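Long-range contacts in cadherin-5 (Gallus gallus, PDB 3PPE), which forms calcium-dependent homophilic adhesions that hold neighbouring endothelial cells together, the two outermost cadherin domains being the part present here: residues Asn5-Arg10 / His19-Leu24; Lys66-Leu71 / Lys89-Val94; Lys107-Ser112 / Ser193-Ile198; Ile146-Glu151 / Ala175-Val180. One frame throughout, in Å; residues are numbered along the deposited sequence.

In the fold
From the N terminus, contact 1 closes a short loop of eight residues and sets the edges of the two sheets of the first cadherin domain (EC1) against each other. Contact 2 follows in series and pairs the arms of the hairpin formed by strands 68-77 and 82-95; it touches contact 1, because strand 6-10 runs beside strand 82-95. Beyond the calcium-bound junction, contact 3 closes a loop of 80 residues in EC2 by pairing strand 108-114 with strand 194-202. Contact 4 is nested inside that loop and adds the far edge of the same sheet. The centres of contacts 1 and 3 lie about 44 Å apart, on opposite sides of the chain's centre and in different domains.

Contact 1. Residues Asn5-Arg10 / His19-Leu24; sequences NRMHIR and HHVGKL
M7 and H8 face V21 and G22 across a seam between strands that is bridged by water instead of direct backbone hydrogen bonds. This is one edge of the cadherin β-sandwich: strand 6-10 belongs to the sheet of strand 82-95, strand 19-23 to that of strand 54-57, and the two run antiparallel at 165° with their axes 5.7 Å apart at the nearest point. The backbone of M7 bonds to I91 and K93, that of I9 to K93 and S95, which leaves the N and O of H8 turned to the seam. One water accepts from H8 N at 3.1 Å and donates to V21 O at 2.9 Å. A second lies within bonding distance of H8 O and H20 O, although it has more acceptors around it than protons to give. The V21 and H8 carbonyl oxygens themselves meet as two acceptors. V21 and G22 form a classic β bulge opposite I55, and each methyl of V21 has its own partner: CG1 meets M7 CB at 3.8 Å and, in the I9 conformer considered here, CG2 meets I9 CD1 at 3.7 Å. The side chain of M7 leaves with CG beside its own backbone N (chi1 -61°) and then stays extended, a course that carries SD over G22 CA at 3.7 Å. W4 of the second subunit packs on L24 and on N5, so this edge also borders the domain-swapped dimer interface. Where M7 and L24 meet, the side chains cross at about a right angle, with M7 CE 3.7 Å from L24 CD2.

Contact 2. Residues Lys66-Leu71 / Lys89-Val94; sequences KAEYEL and KFIIKV
L71 and F90 meet as a side chain over a ring face in this antiparallel β-hairpin of the EC1 sandwich: CB of L71 lies over the F90 ring, 4.0 Å from its centroid and 29° off the normal, a CH-pi contact. F90 reaches that place because its CG sits between the backbone N and carbonyl carbon (chi1 69°), swinging the ring back toward strand 68-77. W4 of the second subunit also meets this ring, which makes the hairpin part of the swapped interface. Next along the same face, L71 CD1 meets I92 CD1 at 3.9 Å. Y69 turns its ring edge to the partner strand, with V94 CG2 in the ring plane 3.7 Å from CE1, while K66 CG lies above one ring face, toward the rim. V94 in turn touches E11, a calcium ligand, so this end of the hairpin borders the metal site. The other face carries E68, E70, I91 and K93. There E68 and K93 extend alongside each other in a common direction and form a salt bridge through E68 OE1 and K93 NZ, whose modelled separation is too short to be taken literally. I91 CG2 packs against E68 CB on this face, 3.8 Å away. Hydrogen-bonded pairs Y69-I92 and L71-F90 hold the register, and V94 N closes the row by donating to A67 O at 2.9 Å.

Contact 3. Residues Lys107-Ser112 / Ser193-Ile198; sequences KIFNGS and STATVI
I108, F109 and N110 pair in parallel with T196, V197 and I198, joining the first and last strands of the EC2 sheet although 80 residues lie between the segments. Four backbone hydrogen bonds stitch the strands: T196 N to K107 O at 3.1 Å, F109 N to T196 O, I198 N to F109 O, and G111 N to I198 O. On the outer face, I108 CG2 meets I198 CD1 at 3.6 Å, the two side chains lying aslant. N110 keeps company with I198, both leaving the sheet on one course, its OD1 3.8 Å from I198 CB. Strand 108-114 forms the edge of the mixed sheet, and such pairing of N- and C-terminal strands is part of the Greek-key β-sandwich of cadherin domains. The inner face belongs to F109 and V197, which reach V126 on the opposing sheet. F109 keeps CG beside its own N (chi1 -56°) and presents a ring edge, not a face, to the partner strand: A195 CB lies in the ring plane, 3.8 Å from CE1. Nearer the linker, one water donates to K107 O at 2.7 Å and also bonds T196 OG1. Another accepts from K107 NZ and donates to T194 O at 2.9 Å.

Contact 4. Residues Ile146-Glu151 / Ala175-Val180; sequences IIKGNE and AYEIIV
Two successive residues, I147 and K148, stand opposite I179 in a classic β bulge on the antiparallel edge of the EC2 sandwich. Backbone bonds come first. I179 O accepts a bond from I147 N at 2.8 Å and a weak one from K148 N at 3.4 Å, so a single carbonyl serves two successive amides. I179 N answers by donating to K148 O at 3.1 Å. The polar side-chain contact belongs to K148, whose CG is anti to its backbone N (chi1 174°) and whose chain bends further out. That course lays it across I179 and lets NZ donate a hydrogen bond to E177 O at 2.9 Å. The E177 carboxylate is near but beyond salt-bridge range, and may still favour the lysine charge. Apolar contacts divide between the two faces. On the outside, in the I179 conformer considered here, K148 CE rests on I179 CG1 at 3.6 Å, while I147 CG1 touches I179 CG2. Facing the core, I146 and I178 meet through their CD1 atoms at 3.7 Å. After K148 the chain leaves the sheet through G149, whose CA passes I178 CG2 at 4.0 Å. Strand 142-148 thus edges the sheet, strand 175-184 is hydrogen-bonded on its other side to strand 194-202 (I178 with V197, V180 with A195), and F153 of strand 153-155 packs on I146 and I178 from the opposing sheet.

Contact 1. Residues Asn5-Arg10 / His19-Leu24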
loop_
_atom_site.group_PDB
_atom_site.type_symbol
_atom_site.label_atom_id
_atom_site.label_comp_id
_atom_site.label_asym_id
_atom_site.label_seq_id
_atom_site.Cartn_x
_atom_site.Cartn_y
_atom_site.Cartn_z
ATOM N N ASN A 5 11.738 7.789 4.176
ATOM C CA ASN A 5 11.911 6.524 4.930
ATOM C C ASN A 5 10.732 6.198 5.843
ATOM O O ASN A 5 10.856 6.164 7.056
ATOM C CB ASN A 5 13.241 6.480 5.701
ATOM C CG ASN A 5 13.353 7.579 6.738
ATOM O OD1 ASN A 5 12.845 8.706 6.550
ATOM N ND2 ASN A 5 14.035 7.269 7.849
ATOM N N ARG A 6 9.591 5.971 5.214
ATOM C CA ARG A 6 8.321 5.793 5.863
ATOM C C ARG A 6 7.507 4.769 5.068
ATOM O O ARG A 6 7.594 4.712 3.840
ATOM C CB ARG A 6 7.520 7.094 5.826
ATOM C CG ARG A 6 8.055 8.237 6.654
ATOM C CD ARG A 6 7.717 8.068 8.146
ATOM N NE ARG A 6 8.258 9.152 8.962
ATOM C CZ ARG A 6 9.529 9.248 9.376
ATOM N NH1 ARG A 6 10.433 8.321 9.044
ATOM N NH2 ARG A 6 9.896 10.293 10.135
ATOM N N MET A 7 6.706 3.993 5.790
ATOM C CA MET A 7 5.663 3.171 5.188
ATOM C C MET A 7 4.382 3.551 5.917
ATOM O O MET A 7 4.429 4.052 7.038
ATOM C CB MET A 7 5.954 1.674 5.380
ATOM C CG MET A 7 7.271 1.208 4.744
ATOM S SD MET A 7 7.440 -0.559 4.793
ATOM C CE MET A 7 9.089 -0.717 4.109
ATOM N N HIS A 8 3.239 3.320 5.274
ATOM C CA HIS A 8 1.937 3.692 5.837
ATOM C C HIS A 8 1.029 2.532 5.641
ATOM O O HIS A 8 0.992 1.925 4.581
ATOM C CB HIS A 8 1.332 4.942 5.146
ATOM C CG HIS A 8 2.241 6.114 5.173
ATOM N ND1 HIS A 8 3.254 6.283 4.245
ATOM C CD2 HIS A 8 2.362 7.132 6.059
ATOM C CE1 HIS A 8 3.950 7.367 4.548
ATOM N NE2 HIS A 8 3.430 7.899 5.646
ATOM N N ILE A 9 0.312 2.231 6.703
ATOM C CA ILE A 9 -0.729 1.207 6.678
ATOM C C ILE A 9 -1.943 1.703 7.470
ATOM O O ILE A 9 -1.819 2.253 8.551
ATOM C CB ILE A 9 -0.233 -0.171 7.199
ATOM C CG1 ILE A 9 -1.398 -1.174 7.263
ATOM C CG2 ILE A 9 0.523 -0.040 8.545
ATOM C CD1 ILE A 9 -0.997 -2.635 7.417
ATOM N N ARG A 10 -3.119 1.528 6.881
ATOM C CA ARG A 10 -4.377 1.942 7.477
ATOM C C ARG A 10 -4.704 1.131 8.718
ATOM O O ARG A 10 -4.483 -0.078 8.748
ATOM C CB ARG A 10 -5.474 1.792 6.409
ATOM C CG ARG A 10 -6.663 2.732 6.592
ATOM C CD ARG A 10 -7.677 2.636 5.436
ATOM N NE ARG A 10 -8.482 1.404 5.452
ATOM C CZ ARG A 10 -8.397 0.392 4.579
ATOM N NH1 ARG A 10 -7.512 0.413 3.574
ATOM N NH2 ARG A 10 -9.204 -0.665 4.718
ATOM N N HIS A 19 -1.747 -8.080 5.749
ATOM C CA HIS A 19 -1.992 -6.838 4.994
ATOM C C HIS A 19 -0.703 -6.173 4.566
ATOM O O HIS A 19 0.199 -6.005 5.349
ATOM C CB HIS A 19 -2.812 -5.849 5.842
ATOM C CG HIS A 19 -4.136 -6.391 6.310
ATOM N ND1 HIS A 19 -4.613 -6.170 7.582
ATOM C CD2 HIS A 19 -5.063 -7.169 5.686
ATOM C CE1 HIS A 19 -5.786 -6.765 7.723
ATOM N NE2 HIS A 19 -6.074 -7.399 6.593
ATOM N N HIS A 20 -0.639 -5.771 3.319
ATOM C CA HIS A 20 0.580 -5.237 2.756
ATOM C C HIS A 20 0.847 -3.858 3.342
ATOM O O HIS A 20 -0.038 -2.978 3.330
ATOM C CB HIS A 20 0.489 -5.135 1.237
ATOM C CG HIS A 20 1.775 -4.695 0.597
ATOM N ND1 HIS A 20 2.896 -5.493 0.555
ATOM C CD2 HIS A 20 2.132 -3.533 0.006
ATOM C CE1 HIS A 20 3.870 -4.868 -0.077
ATOM N NE2 HIS A 20 3.439 -3.672 -0.411
ATOM N N VAL A 21 2.062 -3.698 3.870
ATOM C CA VAL A 21 2.504 -2.449 4.513
ATOM C C VAL A 21 3.288 -1.583 3.521
ATOM O O VAL A 21 3.027 -0.401 3.395
ATOM C CB VAL A 21 3.371 -2.718 5.775
ATOM C CG1 VAL A 21 3.972 -1.386 6.345
ATOM C CG2 VAL A 21 2.538 -3.444 6.849
ATOM N N GLY A 22 4.285 -2.162 2.856
ATOM C CA GLY A 22 5.152 -1.385 1.979
ATOM C C GLY A 22 6.324 -2.235 1.527
ATOM O O GLY A 22 6.310 -3.460 1.713
ATOM N N LYS A 23 7.346 -1.610 0.947
ATOM C CA LYS A 23 8.444 -2.402 0.392
ATOM C C LYS A 23 9.786 -1.774 0.636
ATOM O O LYS A 23 9.966 -0.599 0.399
ATOM C CB LYS A 23 8.211 -2.676 -1.114
ATOM C CG LYS A 23 9.206 -3.659 -1.745
ATOM C CD LYS A 23 9.203 -3.540 -3.269
ATOM C CE LYS A 23 10.416 -4.261 -3.910
ATOM N NZ LYS A 23 11.848 -3.870 -3.474
ATOM N N LEU A 24 10.731 -2.574 1.112
ATOM C CA LEU A 24 12.112 -2.139 1.237
ATOM C C LEU A 24 12.835 -2.290 -0.081
ATOM O O LEU A 24 12.572 -3.239 -0.804
ATOM C CB LEU A 24 12.835 -3.006 2.281
ATOM C CG LEU A 24 12.343 -2.895 3.737
ATOM C CD1 LEU A 24 13.056 -3.995 4.553
ATOM C CD2 LEU A 24 12.673 -1.493 4.256
HETATM O O HOH W 1 3.872 2.218 2.412
HETATM O O HOH W 2 -0.312 -0.275 3.183
#

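Contact 2. Residues Lys66-Leu71 / Lys89-Val94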
loop_
_atom_site.group_PDB
_atom_site.type_symbol
_atom_site.label_atom_id
_atom_site.label_comp_id
_atom_site.label_asym_id
_atom_site.label_seq_id
_atom_site.Cartn_x
_atom_site.Cartn_y
_atom_site.Cartn_z
ATOM N N LYS A 66 -1.414 2.416 19.200
ATOM C CA LYS A 66 -0.037 2.792 18.821
ATOM C C LYS A 66 -0.049 3.371 17.431
ATOM O O LYS A 66 -0.586 2.760 16.521
ATOM C CB LYS A 66 0.888 1.578 18.878
ATOM C CG LYS A 66 2.369 1.955 18.670
ATOM C CD LYS A 66 3.269 0.901 19.278
ATOM C CE LYS A 66 4.711 1.107 18.826
ATOM N NZ LYS A 66 5.326 2.359 19.361
ATOM N N ALA A 67 0.502 4.555 17.253
ATOM C CA ALA A 67 0.266 5.285 16.002
ATOM C C ALA A 67 1.393 5.120 14.981
ATOM O O ALA A 67 1.243 5.468 13.792
ATOM C CB ALA A 67 0.024 6.746 16.305
ATOM N N GLU A 68 2.536 4.625 15.438
ATOM C CA GLU A 68 3.675 4.393 14.537
ATOM C C GLU A 68 4.699 3.457 15.196
ATOM O O GLU A 68 4.658 3.256 16.408
ATOM C CB GLU A 68 4.323 5.713 14.079
ATOM C CG GLU A 68 5.024 6.443 15.182
ATOM C CD GLU A 68 5.658 7.757 14.721
ATOM O OE1 GLU A 68 4.950 8.575 14.071
ATOM O OE2 GLU A 68 6.843 7.993 15.050
ATOM N N TYR A 69 5.565 2.866 14.365
ATOM C CA TYR A 69 6.525 1.841 14.764
ATOM C C TYR A 69 7.875 2.180 14.110
ATOM O O TYR A 69 7.934 2.379 12.912
ATOM C CB TYR A 69 6.091 0.447 14.291
ATOM C CG TYR A 69 4.764 -0.049 14.863
ATOM C CD1 TYR A 69 3.532 0.348 14.309
ATOM C CD2 TYR A 69 4.740 -0.907 15.954
ATOM C CE1 TYR A 69 2.289 -0.111 14.868
ATOM C CE2 TYR A 69 3.541 -1.365 16.483
ATOM C CZ TYR A 69 2.324 -0.968 15.941
ATOM O OH TYR A 69 1.133 -1.437 16.498
ATOM N N GLU A 70 8.924 2.227 14.928
ATOM C CA GLU A 70 10.302 2.483 14.514
ATOM C C GLU A 70 11.001 1.153 14.238
ATOM O O GLU A 70 11.116 0.301 15.122
ATOM C CB GLU A 70 11.045 3.270 15.627
ATOM C CG GLU A 70 10.327 4.591 15.975
ATOM C CD GLU A 70 11.154 5.589 16.783
ATOM O OE1 GLU A 70 11.909 5.140 17.671
ATOM O OE2 GLU A 70 11.037 6.838 16.526
ATOM N N LEU A 71 11.431 0.958 13.003
ATOM C CA LEU A 71 12.130 -0.267 12.662
ATOM C C LEU A 71 13.463 0.036 11.970
ATOM O O LEU A 71 13.727 1.175 11.588
ATOM C CB LEU A 71 11.254 -1.160 11.769
ATOM C CG LEU A 71 10.099 -1.987 12.375
ATOM C CD1 LEU A 71 8.862 -1.110 12.686
ATOM C CD2 LEU A 71 9.704 -3.009 11.343
ATOM N N LYS A 89 17.174 2.984 9.308
ATOM C CA LYS A 89 15.999 3.263 10.134
ATOM C C LYS A 89 14.811 3.786 9.318
ATOM O O LYS A 89 14.958 4.616 8.432
ATOM C CB LYS A 89 16.336 4.317 11.204
ATOM C CG LYS A 89 17.324 3.884 12.285
ATOM C CD LYS A 89 17.422 4.989 13.382
ATOM C CE LYS A 89 18.601 5.954 13.184
ATOM N NZ LYS A 89 19.785 5.733 14.138
ATOM N N PHE A 90 13.607 3.349 9.685
ATOM C CA PHE A 90 12.404 3.814 9.028
ATOM C C PHE A 90 11.246 3.739 10.005
ATOM O O PHE A 90 11.343 3.111 11.077
ATOM C CB PHE A 90 12.137 3.054 7.697
ATOM C CG PHE A 90 11.746 1.590 7.857
ATOM C CD1 PHE A 90 12.709 0.609 8.097
ATOM C CD2 PHE A 90 10.413 1.208 7.731
ATOM C CE1 PHE A 90 12.352 -0.744 8.242
ATOM C CE2 PHE A 90 10.030 -0.118 7.864
ATOM C CZ PHE A 90 10.993 -1.111 8.138
ATOM N N ILE A 91 10.142 4.380 9.644
ATOM C CA ILE A 91 8.958 4.337 10.497
ATOM C C ILE A 91 7.798 3.794 9.682
ATOM O O ILE A 91 7.597 4.186 8.535
ATOM C CB ILE A 91 8.650 5.746 11.108
ATOM C CG1 ILE A 91 9.736 6.093 12.150
ATOM C CG2 ILE A 91 7.224 5.799 11.703
ATOM C CD1 ILE A 91 9.778 7.606 12.675
ATOM N N ILE A 92 7.081 2.844 10.273
ATOM C CA ILE A 92 5.804 2.405 9.745
ATOM C C ILE A 92 4.747 3.255 10.478
ATOM O O ILE A 92 4.600 3.150 11.694
ATOM C CB ILE A 92 5.560 0.871 9.989
ATOM C CG1 ILE A 92 6.562 -0.006 9.180
ATOM C CG2 ILE A 92 4.118 0.540 9.557
ATOM C CD1 ILE A 92 6.503 -1.504 9.562
ATOM N N LYS A 93 4.033 4.087 9.727
ATOM C CA LYS A 93 2.992 5.001 10.270
ATOM C C LYS A 93 1.643 4.338 10.119
ATOM O O LYS A 93 1.354 3.809 9.057
ATOM C CB LYS A 93 2.969 6.284 9.435
ATOM C CG LYS A 93 4.201 7.156 9.620
ATOM C CD LYS A 93 3.962 8.229 10.687
ATOM C CE LYS A 93 5.241 9.044 10.974
ATOM N NZ LYS A 93 5.007 9.965 12.131
ATOM N N VAL A 94 0.813 4.354 11.170
ATOM C CA VAL A 94 -0.558 3.785 11.076
ATOM C C VAL A 94 -1.473 4.957 10.723
ATOM O O VAL A 94 -1.589 5.903 11.507
ATOM C CB VAL A 94 -1.016 3.099 12.404
ATOM C CG1 VAL A 94 -2.436 2.414 12.271
ATOM C CG2 VAL A 94 0.050 2.037 12.868
HETATM O O HOH W 3 0.110 7.602 12.554
#

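Contact 3. Residues Lys107-Ser112 / Ser193-Ile198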
loop_
_atom_site.group_PDB
_atom_site.type_symbol
_atom_site.label_atom_id
_atom_site.label_comp_id
_atom_site.label_asym_id
_atom_site.label_seq_id
_atom_site.Cartn_x
_atom_site.Cartn_y
_atom_site.Cartn_z
ATOM N N LYS A 107 -19.368 13.832 33.113
ATOM C CA LYS A 107 -20.789 13.511 33.000
ATOM C C LYS A 107 -21.716 14.729 33.190
ATOM O O LYS A 107 -22.701 14.881 32.466
ATOM C CB LYS A 107 -21.125 12.488 34.081
ATOM C CG LYS A 107 -22.514 11.867 33.915
ATOM C CD LYS A 107 -22.565 10.886 32.723
ATOM C CE LYS A 107 -23.737 9.920 32.919
ATOM N NZ LYS A 107 -24.110 9.221 31.643
ATOM N N ILE A 108 -21.409 15.541 34.209
ATOM C CA ILE A 108 -22.135 16.736 34.570
ATOM C C ILE A 108 -21.164 17.938 34.676
ATOM O O ILE A 108 -20.139 17.900 35.386
ATOM C CB ILE A 108 -22.933 16.538 35.892
ATOM C CG1 ILE A 108 -23.904 15.328 35.794
ATOM C CG2 ILE A 108 -23.667 17.827 36.282
ATOM C CD1 ILE A 108 -24.681 15.067 37.100
ATOM N N PHE A 109 -21.472 18.981 33.904
ATOM C CA PHE A 109 -20.863 20.297 34.052
ATOM C C PHE A 109 -21.776 21.247 34.837
ATOM O O PHE A 109 -22.991 21.121 34.824
ATOM C CB PHE A 109 -20.563 20.912 32.675
ATOM C CG PHE A 109 -19.688 20.057 31.786
ATOM C CD1 PHE A 109 -20.241 19.022 31.005
ATOM C CD2 PHE A 109 -18.327 20.322 31.689
ATOM C CE1 PHE A 109 -19.407 18.245 30.152
ATOM C CE2 PHE A 109 -17.525 19.604 30.836
ATOM C CZ PHE A 109 -18.041 18.553 30.078
ATOM N N ASN A 110 -21.181 22.216 35.513
ATOM C CA ASN A 110 -21.941 23.173 36.302
ATOM C C ASN A 110 -21.550 24.570 35.883
ATOM O O ASN A 110 -20.364 24.852 35.648
ATOM C CB ASN A 110 -21.649 22.980 37.808
ATOM C CG ASN A 110 -22.150 21.673 38.323
ATOM O OD1 ASN A 110 -23.320 21.538 38.665
ATOM N ND2 ASN A 110 -21.282 20.676 38.355
ATOM N N GLY A 111 -22.537 25.458 35.780
ATOM C CA GLY A 111 -22.235 26.867 35.662
ATOM C C GLY A 111 -23.298 27.733 36.277
ATOM O O GLY A 111 -24.304 27.260 36.782
ATOM N N SER A 112 -23.066 29.028 36.212
ATOM C CA SER A 112 -24.040 29.965 36.721
ATOM C C SER A 112 -23.960 31.257 35.925
ATOM O O SER A 112 -22.952 31.573 35.279
ATOM C CB SER A 112 -23.824 30.229 38.241
ATOM O OG SER A 112 -22.740 31.123 38.428
ATOM N N SER A 193 -21.365 10.616 24.229
ATOM C CA SER A 193 -21.283 11.840 23.441
ATOM C C SER A 193 -22.351 12.842 23.866
ATOM O O SER A 193 -22.585 13.840 23.184
ATOM C CB SER A 193 -21.419 11.526 21.950
ATOM O OG SER A 193 -20.227 10.956 21.438
ATOM N N THR A 194 -22.995 12.571 24.997
ATOM C CA THR A 194 -23.878 13.545 25.630
ATOM C C THR A 194 -23.424 13.856 27.052
ATOM O O THR A 194 -22.710 13.068 27.673
ATOM C CB THR A 194 -25.335 13.049 25.662
ATOM O OG1 THR A 194 -25.424 11.870 26.470
ATOM C CG2 THR A 194 -25.821 12.733 24.256
ATOM N N ALA A 195 -23.845 15.009 27.563
ATOM C CA ALA A 195 -23.657 15.336 28.971
ATOM C C ALA A 195 -24.732 16.301 29.461
ATOM O O ALA A 195 -25.535 16.803 28.673
ATOM C CB ALA A 195 -22.272 15.922 29.201
ATOM N N THR A 196 -24.742 16.556 30.765
ATOM C CA THR A 196 -25.694 17.497 31.358
ATOM C C THR A 196 -24.948 18.703 31.854
ATOM O O THR A 196 -23.836 18.590 32.409
ATOM C CB THR A 196 -26.425 16.824 32.575
ATOM O OG1 THR A 196 -27.052 15.616 32.134
ATOM C CG2 THR A 196 -27.506 17.695 33.194
ATOM N N VAL A 197 -25.575 19.860 31.669
ATOM C CA VAL A 197 -25.098 21.105 32.224
ATOM C C VAL A 197 -26.170 21.635 33.164
ATOM O O VAL A 197 -27.282 21.898 32.741
ATOM C CB VAL A 197 -24.804 22.183 31.169
ATOM C CG1 VAL A 197 -23.938 23.275 31.779
ATOM C CG2 VAL A 197 -24.087 21.575 29.954
ATOM N N ILE A 198 -25.799 21.784 34.420
ATOM C CA ILE A 198 -26.658 22.439 35.397
ATOM C C ILE A 198 -26.226 23.891 35.459
ATOM O O ILE A 198 -25.077 24.206 35.786
ATOM C CB ILE A 198 -26.559 21.756 36.762
ATOM C CG1 ILE A 198 -27.070 20.314 36.638
ATOM C CG2 ILE A 198 -27.408 22.513 37.804
ATOM C CD1 ILE A 198 -26.507 19.417 37.743
HETATM O O HOH W 4 -25.053 13.533 32.267
HETATM O O HOH W 5 -22.631 10.685 29.344
HETATM O O HOH W 6 -24.467 24.603 38.985
#

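Contact 4. Residues Ile146-Glu151 / Ala175-Val180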
loop_
_atom_site.group_PDB
_atom_site.type_symbol
_atom_site.label_atom_id
_atom_site.label_comp_id
_atom_site.label_asym_id
_atom_site.label_seq_id
_atom_site.Cartn_x
_atom_site.Cartn_y
_atom_site.Cartn_z
ATOM N N ILE A 146 -27.048 21.788 21.686
ATOM C CA ILE A 146 -27.915 21.591 22.850
ATOM C C ILE A 146 -29.177 20.874 22.362
ATOM O O ILE A 146 -29.827 21.329 21.413
ATOM C CB ILE A 146 -28.269 22.912 23.570
ATOM C CG1 ILE A 146 -26.983 23.549 24.145
ATOM C CG2 ILE A 146 -29.317 22.658 24.722
ATOM C CD1 ILE A 146 -27.250 24.911 24.741
ATOM N N ILE A 147 -29.486 19.729 22.970
ATOM C CA ILE A 147 -30.594 18.915 22.489
ATOM C C ILE A 147 -31.766 18.935 23.492
ATOM O O ILE A 147 -32.849 18.414 23.217
ATOM C CB ILE A 147 -30.145 17.436 22.158
ATOM C CG1 ILE A 147 -29.601 16.720 23.385
ATOM C CG2 ILE A 147 -29.095 17.373 20.985
ATOM C CD1 ILE A 147 -29.216 15.235 23.071
ATOM N N LYS A 148 -31.538 19.502 24.677
ATOM C CA LYS A 148 -32.625 19.802 25.603
ATOM C C LYS A 148 -32.316 21.124 26.271
ATOM O O LYS A 148 -31.255 21.250 26.870
ATOM C CB LYS A 148 -32.796 18.680 26.649
ATOM C CG LYS A 148 -33.846 18.986 27.756
ATOM C CD LYS A 148 -34.014 17.803 28.749
ATOM C CE LYS A 148 -33.226 17.997 30.085
ATOM N NZ LYS A 148 -33.912 18.791 31.190
ATOM N N GLY A 149 -33.220 22.107 26.160
ATOM C CA GLY A 149 -32.960 23.457 26.741
ATOM C C GLY A 149 -32.423 24.515 25.788
ATOM O O GLY A 149 -31.952 25.579 26.206
ATOM N N ASN A 150 -32.496 24.210 24.499
ATOM C CA ASN A 150 -31.960 25.080 23.461
ATOM C C ASN A 150 -32.754 26.403 23.301
ATOM O O ASN A 150 -32.271 27.354 22.694
ATOM C CB ASN A 150 -31.830 24.296 22.133
ATOM C CG ASN A 150 -33.005 23.360 21.890
ATOM O OD1 ASN A 150 -33.120 22.277 22.510
ATOM N ND2 ASN A 150 -33.905 23.779 21.002
ATOM N N GLU A 151 -33.950 26.475 23.879
ATOM C CA GLU A 151 -34.742 27.728 23.931
ATOM C C GLU A 151 -34.167 28.763 24.905
ATOM O O GLU A 151 -34.450 29.978 24.786
ATOM C CB GLU A 151 -36.163 27.428 24.389
ATOM C CG GLU A 151 -36.883 26.397 23.548
ATOM C CD GLU A 151 -36.611 24.940 23.991
ATOM O OE1 GLU A 151 -35.773 24.681 24.902
ATOM O OE2 GLU A 151 -37.271 24.047 23.400
ATOM N N ALA A 175 -32.579 27.125 38.264
ATOM C CA ALA A 175 -31.572 26.155 37.798
ATOM C C ALA A 175 -32.045 25.442 36.533
ATOM O O ALA A 175 -33.141 24.896 36.491
ATOM C CB ALA A 175 -31.234 25.143 38.890
ATOM N N TYR A 176 -31.250 25.464 35.485
ATOM C CA TYR A 176 -31.633 24.734 34.282
ATOM C C TYR A 176 -30.776 23.500 34.192
ATOM O O TYR A 176 -29.603 23.523 34.522
ATOM C CB TYR A 176 -31.418 25.582 33.046
ATOM C CG TYR A 176 -32.418 26.703 32.955
ATOM C CD1 TYR A 176 -32.221 27.909 33.660
ATOM C CD2 TYR A 176 -33.567 26.552 32.179
ATOM C CE1 TYR A 176 -33.152 28.949 33.554
ATOM C CE2 TYR A 176 -34.478 27.558 32.065
ATOM C CZ TYR A 176 -34.294 28.743 32.750
ATOM O OH TYR A 176 -35.253 29.704 32.605
ATOM N N GLU A 177 -31.370 22.422 33.734
ATOM C CA GLU A 177 -30.594 21.254 33.452
ATOM C C GLU A 177 -30.708 21.035 31.962
ATOM O O GLU A 177 -31.770 20.676 31.452
ATOM C CB GLU A 177 -31.123 20.079 34.254
ATOM C CG GLU A 177 -30.668 18.761 33.711
ATOM C CD GLU A 177 -31.040 17.587 34.604
ATOM O OE1 GLU A 177 -30.965 17.716 35.854
ATOM O OE2 GLU A 177 -31.397 16.537 34.029
ATOM N N ILE A 178 -29.629 21.329 31.238
ATOM C CA ILE A 178 -29.680 21.208 29.796
ATOM C C ILE A 178 -28.812 20.004 29.332
ATOM O O ILE A 178 -27.894 19.570 30.033
ATOM C CB ILE A 178 -29.291 22.550 29.067
ATOM C CG1 ILE A 178 -27.797 22.766 29.213
ATOM C CG2 ILE A 178 -30.183 23.769 29.583
ATOM C CD1 ILE A 178 -27.183 23.846 28.291
ATOM N N ILE A 179 -29.125 19.464 28.174
ATOM C CA ILE A 179 -28.384 18.319 27.640
ATOM C C ILE A 179 -27.621 18.747 26.403
ATOM O O ILE A 179 -28.194 19.347 25.479
ATOM C CB ILE A 179 -29.317 17.130 27.285
ATOM C CG1 ILE A 179 -30.256 16.784 28.452
ATOM C CG2 ILE A 179 -28.486 15.900 26.852
ATOM C CD1 ILE A 179 -29.551 16.358 29.748
ATOM N N VAL A 180 -26.323 18.458 26.400
ATOM C CA VAL A 180 -25.490 18.797 25.266
ATOM C C VAL A 180 -25.040 17.497 24.577
ATOM O O VAL A 180 -24.961 16.438 25.203
ATOM C CB VAL A 180 -24.314 19.766 25.699
ATOM C CG1 VAL A 180 -23.349 19.082 26.672
ATOM C CG2 VAL A 180 -23.571 20.373 24.487
#